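Local structure of glutathione S-transferase (Pseudomonas fluorescens, 3M3M) at residues I55-L58 and T64-W67; Y4-D9 and L20-L25. The protein binds glutathione and probably acts as a glutathione transferase, joining the thiol of glutathione to electrophilic substrates. One frame throughout, in Å; residues are numbered along the deposited sequence.

Interaction 1. Residues I55-L58 and T64-W67; sequences IPVL and TCLW. With GSH (glutathione), chain B.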
loop_
_atom_site.group_PDB
_atom_site.type_symbol
_atom_site.label_atom_id
_atom_site.label_comp_id
_atom_site.label_asym_id
_atom_site.label_seq_id
_atom_site.Cartn_x
_atom_site.Cartn_y
_atom_site.Cartn_z
ATOM N N ILE A 55 5.582 -8.789 -6.366
ATOM C CA ILE A 55 4.131 -8.888 -6.125
ATOM C C ILE A 55 3.722 -7.478 -5.587
ATOM O O ILE A 55 4.513 -6.744 -5.007
ATOM C CB ILE A 55 3.805 -9.989 -5.097
ATOM C CG1 ILE A 55 4.727 -9.867 -3.892
ATOM C CG2 ILE A 55 3.881 -11.356 -5.923
ATOM C CD1 ILE A 55 4.479 -10.961 -2.840
ATOM N N PRO A 56 2.459 -7.095 -5.804
ATOM C CA PRO A 56 1.351 -7.923 -6.359
ATOM C C PRO A 56 1.343 -7.891 -7.904
ATOM O O PRO A 56 1.925 -6.974 -8.567
ATOM C CB PRO A 56 0.116 -7.244 -5.767
ATOM C CG PRO A 56 0.557 -5.750 -5.781
ATOM C CD PRO A 56 1.979 -5.847 -5.187
ATOM N N VAL A 57 0.719 -8.937 -8.458
ATOM C CA VAL A 57 0.308 -9.009 -9.857
ATOM C C VAL A 57 -1.185 -9.301 -9.881
ATOM O O VAL A 57 -1.679 -10.106 -9.076
ATOM C CB VAL A 57 1.031 -10.161 -10.537
ATOM C CG1 VAL A 57 0.541 -10.197 -12.081
ATOM C CG2 VAL A 57 2.557 -9.902 -10.515
ATOM N N LEU A 58 -1.920 -8.648 -10.784
ATOM C CA LEU A 58 -3.366 -8.903 -10.969
ATOM C C LEU A 58 -3.464 -9.536 -12.344
ATOM O O LEU A 58 -3.025 -8.970 -13.359
ATOM C CB LEU A 58 -4.181 -7.617 -10.941
ATOM C CG LEU A 58 -5.676 -7.812 -11.250
ATOM C CD1 LEU A 58 -6.276 -8.562 -10.114
ATOM C CD2 LEU A 58 -6.450 -6.504 -11.379
ATOM N N THR A 64 -4.065 -11.543 -19.246
ATOM C CA THR A 64 -3.336 -10.277 -19.170
ATOM C C THR A 64 -2.950 -10.084 -17.683
ATOM O O THR A 64 -3.774 -10.309 -16.814
ATOM C CB THR A 64 -4.231 -9.124 -19.572
ATOM O OG1 THR A 64 -4.637 -9.306 -20.941
ATOM C CG2 THR A 64 -3.423 -7.766 -19.473
ATOM N N CYS A 65 -1.694 -9.687 -17.427
ATOM C CA CYS A 65 -1.190 -9.472 -16.061
ATOM C C CYS A 65 -0.797 -8.014 -15.905
ATOM O O CYS A 65 -0.052 -7.516 -16.751
ATOM C CB CYS A 65 0.060 -10.306 -15.796
ATOM S SG CYS A 65 -0.404 -12.046 -15.547
ATOM N N LEU A 66 -1.334 -7.349 -14.864
ATOM C CA LEU A 66 -1.024 -5.930 -14.593
ATOM C C LEU A 66 -0.209 -5.974 -13.284
ATOM O O LEU A 66 -0.531 -6.718 -12.347
ATOM C CB LEU A 66 -2.329 -5.138 -14.340
ATOM C CG LEU A 66 -3.340 -5.246 -15.543
ATOM C CD1 LEU A 66 -4.653 -4.675 -15.080
ATOM C CD2 LEU A 66 -2.769 -4.474 -16.692
ATOM N N TRP A 67 0.848 -5.182 -13.239
ATOM C CA TRP A 67 1.631 -5.122 -12.038
ATOM C C TRP A 67 1.839 -3.623 -11.659
ATOM O O TRP A 67 1.335 -2.743 -12.384
ATOM C CB TRP A 67 2.964 -5.913 -12.209
ATOM C CG TRP A 67 3.676 -5.742 -13.534
ATOM C CD1 TRP A 67 3.514 -6.503 -14.699
ATOM C CD2 TRP A 67 4.792 -4.870 -13.797
ATOM N NE1 TRP A 67 4.421 -6.082 -15.673
ATOM C CE2 TRP A 67 5.189 -5.088 -15.143
ATOM C CE3 TRP A 67 5.513 -3.945 -13.009
ATOM C CZ2 TRP A 67 6.263 -4.409 -15.717
ATOM C CZ3 TRP A 67 6.566 -3.221 -13.602
ATOM C CH2 TRP A 67 6.886 -3.432 -14.953
HETATM N N1 GSH B . 6.566 -0.695 -6.774
HETATM C CA1 GSH B . 6.001 -2.076 -6.507
HETATM C C1 GSH B . 4.507 -2.032 -6.171
HETATM O O11 GSH B . 3.797 -3.006 -6.554
HETATM O O12 GSH B . 4.075 -1.065 -5.487
HETATM C CB1 GSH B . 6.837 -2.638 -5.311
HETATM C CG1 GSH B . 6.291 -3.999 -5.020
HETATM C CD1 GSH B . 7.254 -4.786 -4.106
HETATM O OE1 GSH B . 8.432 -4.210 -3.643
HETATM N N2 GSH B . 6.968 -6.069 -3.733
HETATM C CA2 GSH B . 7.880 -6.800 -2.854
HETATM C C2 GSH B . 8.456 -7.883 -3.657
HETATM O O2 GSH B . 7.658 -8.508 -4.516
HETATM C CB2 GSH B . 7.016 -7.365 -1.695
HETATM S SG2 GSH B . 6.271 -5.968 -0.672
HETATM N N3 GSH B . 9.735 -8.202 -3.534
HETATM C CA3 GSH B . 10.228 -9.357 -4.305
HETATM C C3 GSH B . 11.615 -9.139 -4.881
HETATM O O31 GSH B . 12.328 -10.132 -5.225
HETATM O O32 GSH B . 12.022 -7.978 -5.052
#

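Interaction 2. Residues Y4-D9 and L20-L25; sequences YKVYGD and LMLNLL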
loop_
_atom_site.group_PDB
_atom_site.type_symbol
_atom_site.label_atom_id
_atom_site.label_comp_id
_atom_site.label_asym_id
_atom_site.label_seq_id
_atom_site.Cartn_x
_atom_site.Cartn_y
_atom_site.Cartn_z
ATOM N N TYR A 4 -10.860 -12.158 -11.169
ATOM C CA TYR A 4 -9.528 -11.611 -10.873
ATOM C C TYR A 4 -8.720 -12.643 -10.123
ATOM O O TYR A 4 -9.270 -13.386 -9.296
ATOM C CB TYR A 4 -9.665 -10.323 -10.017
ATOM C CG TYR A 4 -10.398 -9.172 -10.719
ATOM C CD1 TYR A 4 -9.874 -8.594 -11.869
ATOM C CD2 TYR A 4 -11.662 -8.784 -10.301
ATOM C CE1 TYR A 4 -10.573 -7.548 -12.550
ATOM C CE2 TYR A 4 -12.346 -7.762 -10.939
ATOM C CZ TYR A 4 -11.750 -7.121 -12.052
ATOM O OH TYR A 4 -12.464 -6.159 -12.726
ATOM N N LYS A 5 -7.409 -12.723 -10.414
ATOM C CA LYS A 5 -6.535 -13.563 -9.644
ATOM C C LYS A 5 -5.365 -12.659 -9.209
ATOM O O LYS A 5 -4.817 -11.968 -10.060
ATOM C CB LYS A 5 -6.007 -14.742 -10.489
ATOM C CG LYS A 5 -5.018 -15.639 -9.734
ATOM C CD LYS A 5 -4.676 -16.864 -10.621
ATOM C CE LYS A 5 -3.751 -17.821 -9.914
ATOM N NZ LYS A 5 -3.371 -18.972 -10.870
ATOM N N VAL A 6 -5.091 -12.647 -7.914
ATOM C CA VAL A 6 -3.958 -11.830 -7.375
ATOM C C VAL A 6 -2.891 -12.770 -6.990
ATOM O O VAL A 6 -3.130 -13.722 -6.240
ATOM C CB VAL A 6 -4.416 -11.048 -6.084
ATOM C CG1 VAL A 6 -3.210 -10.273 -5.502
ATOM C CG2 VAL A 6 -5.676 -10.099 -6.378
ATOM N N TYR A 7 -1.666 -12.491 -7.453
ATOM C CA TYR A 7 -0.518 -13.128 -6.914
ATOM C C TYR A 7 0.039 -12.237 -5.824
ATOM O O TYR A 7 0.386 -11.072 -6.099
ATOM C CB TYR A 7 0.527 -13.279 -8.027
ATOM C CG TYR A 7 0.052 -14.246 -9.082
ATOM C CD1 TYR A 7 0.431 -15.604 -9.062
ATOM C CD2 TYR A 7 -0.774 -13.784 -10.138
ATOM C CE1 TYR A 7 -0.055 -16.521 -9.990
ATOM C CE2 TYR A 7 -1.267 -14.708 -11.114
ATOM C CZ TYR A 7 -0.892 -16.044 -11.030
ATOM O OH TYR A 7 -1.350 -16.946 -12.018
ATOM N N GLY A 8 0.189 -12.750 -4.596
ATOM C CA GLY A 8 0.473 -11.817 -3.499
ATOM C C GLY A 8 0.870 -12.529 -2.218
ATOM O O GLY A 8 0.829 -13.786 -2.136
ATOM N N ASP A 9 1.221 -11.718 -1.211
ATOM C CA ASP A 9 1.499 -12.149 0.143
ATOM C C ASP A 9 0.659 -11.224 1.009
ATOM O O ASP A 9 0.826 -10.027 0.997
ATOM C CB ASP A 9 2.969 -12.024 0.388
ATOM C CG ASP A 9 3.409 -12.322 1.888
ATOM O OD1 ASP A 9 2.567 -12.484 2.793
ATOM O OD2 ASP A 9 4.682 -12.461 2.058
ATOM N N LEU A 20 -7.541 -4.973 0.003
ATOM C CA LEU A 20 -8.510 -3.946 0.473
ATOM C C LEU A 20 -9.389 -3.394 -0.656
ATOM O O LEU A 20 -10.632 -3.339 -0.544
ATOM C CB LEU A 20 -7.700 -2.769 1.102
ATOM C CG LEU A 20 -8.557 -1.623 1.713
ATOM C CD1 LEU A 20 -9.783 -2.167 2.685
ATOM C CD2 LEU A 20 -7.568 -0.713 2.534
HETATM N N MSE A 21 -8.739 -3.023 -1.779
HETATM C CA MSE A 21 -9.544 -2.491 -2.923
HETATM C C MSE A 21 -10.590 -3.484 -3.481
HETATM O O MSE A 21 -11.752 -3.090 -3.683
HETATM C CB MSE A 21 -8.583 -2.105 -4.021
HETATM C CG MSE A 21 -9.207 -1.521 -5.298
HETATM SE SE MSE A 21 -9.639 0.411 -5.010
HETATM C CE MSE A 21 -11.367 0.330 -4.049
ATOM N N LEU A 22 -10.190 -4.744 -3.648
ATOM C CA LEU A 22 -11.132 -5.745 -4.126
ATOM C C LEU A 22 -12.341 -5.883 -3.179
ATOM O O LEU A 22 -13.525 -5.958 -3.659
ATOM C CB LEU A 22 -10.415 -7.096 -4.375
ATOM C CG LEU A 22 -9.425 -7.056 -5.575
ATOM C CD1 LEU A 22 -8.502 -8.265 -5.385
ATOM C CD2 LEU A 22 -10.232 -7.134 -6.885
ATOM N N ASN A 23 -12.071 -5.948 -1.880
ATOM C CA ASN A 23 -13.193 -6.060 -0.896
ATOM C C ASN A 23 -14.053 -4.797 -0.828
ATOM O O ASN A 23 -15.271 -4.875 -0.758
ATOM C CB ASN A 23 -12.669 -6.484 0.505
ATOM C CG ASN A 23 -12.284 -7.941 0.501
ATOM O OD1 ASN A 23 -13.160 -8.808 0.767
ATOM N ND2 ASN A 23 -11.066 -8.264 0.107
ATOM N N LEU A 24 -13.436 -3.620 -0.900
ATOM C CA LEU A 24 -14.222 -2.376 -0.802
ATOM C C LEU A 24 -15.200 -2.333 -2.014
ATOM O O LEU A 24 -16.319 -1.870 -1.843
ATOM C CB LEU A 24 -13.315 -1.134 -0.923
ATOM C CG LEU A 24 -12.597 -0.874 0.374
ATOM C CD1 LEU A 24 -11.438 0.200 0.045
ATOM C CD2 LEU A 24 -13.570 -0.328 1.528
ATOM N N LEU A 25 -14.787 -2.874 -3.158
ATOM C CA LEU A 25 -15.620 -2.862 -4.353
ATOM C C LEU A 25 -16.470 -4.130 -4.590
ATOM O O LEU A 25 -17.188 -4.205 -5.632
ATOM C CB LEU A 25 -14.769 -2.611 -5.630
ATOM C CG LEU A 25 -14.376 -1.126 -5.660
ATOM C CD1 LEU A 25 -13.151 -0.953 -6.600
ATOM C CD2 LEU A 25 -15.522 -0.149 -6.000
#

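Interaction 1. Residues I55-L58 and T64-W67
In the beta hairpin of strands 57-60 and 65-67, Leu58 and Leu66 face each other as an antiparallel hydrogen-bonded pair. Leu58 N gives its hydrogen to Leu66 O at 2.8 Å in a nearly straight bond (175° at the hydrogen), and Leu66 N returns a bond to Leu58 O, lying in the plane of that carbonyl. Leu58 O also takes a CA-H...O contact from Cys65 CA at 3.3 Å. On the sheet face that carries Val57, CG1 stands anti to the backbone N (chi1 180°), which turns it toward strand 65-67, diagonally across from its pair partner, 3.7 Å from Cys65 CB. Trp67 shares that face but contributes little more than its CB, 3.9 Å from Pro56 O; its indole leads away toward Asn50 and Pro51. The Leu58 side chain lies on the other face, against Ile72 and Phe75 of helix 69-77.

In the thioredoxin-like domain of glutathione transferases, the cis-proline turn before this strand presents backbone to the tripeptide. Pro56, preceded by a cis peptide bond, follows Ile55, whose N donates to GSH O2 and whose O accepts from GSH N2, both at 2.8 Å. This antiparallel, strand-like grip holds the cysteinyl unit by both its amide and its carbonyl. Pro56 CD comes 3.6 Å from GSH O11, a carboxylate oxygen at the ligand's gamma-glutamyl end.

Interaction 2. Residues Y4-D9 and L20-L25
Val6 and Leu22 meet between strand 4-8 and helix 13-24, the first two elements of the beta-alpha-beta unit that opens the thioredoxin-like fold and is completed by the parallel strand 29-33. Apolar contacts alone join the two segments, and one leucine carries the helix side of them all. Val6 and Leu22 reach toward each other tip to tip. With CG anti to its carbonyl carbon (chi1 -68°), Leu22 spreads its two methyls between two strand residues: CD1 goes to Val6 and CD2 to the Tyr4 ring, which it approaches obliquely. Tyr4 and Val6 are two apart in the strand, and both point their CB toward the helix. Leu76 of helix 69-77 and Tyr29 of the next strand add further packing to Leu22 in this buried layer.

No hydrogen bond crosses between the two segments; the polar groups find partners within each element or in neighbouring strands. In the helix, Leu24 N bonds to Leu20 O at 2.8 Å. Along the strand, the extended Lys5 side chain sends NZ to Tyr7 OH at 3.1 Å, and Glu59 OE1 is a second partner of that hydroxyl. Across the interface, the closer of the two methyl contacts is Val6 CG2 to Leu22 CD1 at 3.5 Å, while Tyr4 CD2 and Leu22 CD2 stand 4.1 Å apart.

Read from the N terminus, the chain lays down strand 4-8, and interaction 2 closes the first loop when helix 13-24 comes back over that strand. Strand 29-33 then adds to one edge of the sheet, and only later does the chain reach interaction 1, a short hairpin closure ending at the other edge strand, 65-67. The two contacts thus follow in series, neither nesting nor crossing. Val57 O lies 2.9 Å from Tyr7 N, a probable hydrogen bond, and Leu58 CD1 packs against Lys5 O. Interaction 2 ties helix 13-24 to strand 4-8, interaction 1 ties strand 57-60 to edge strand 65-67, and the pairing of 4-8 with 57-60 joins the two, next to the loop that binds glutathione.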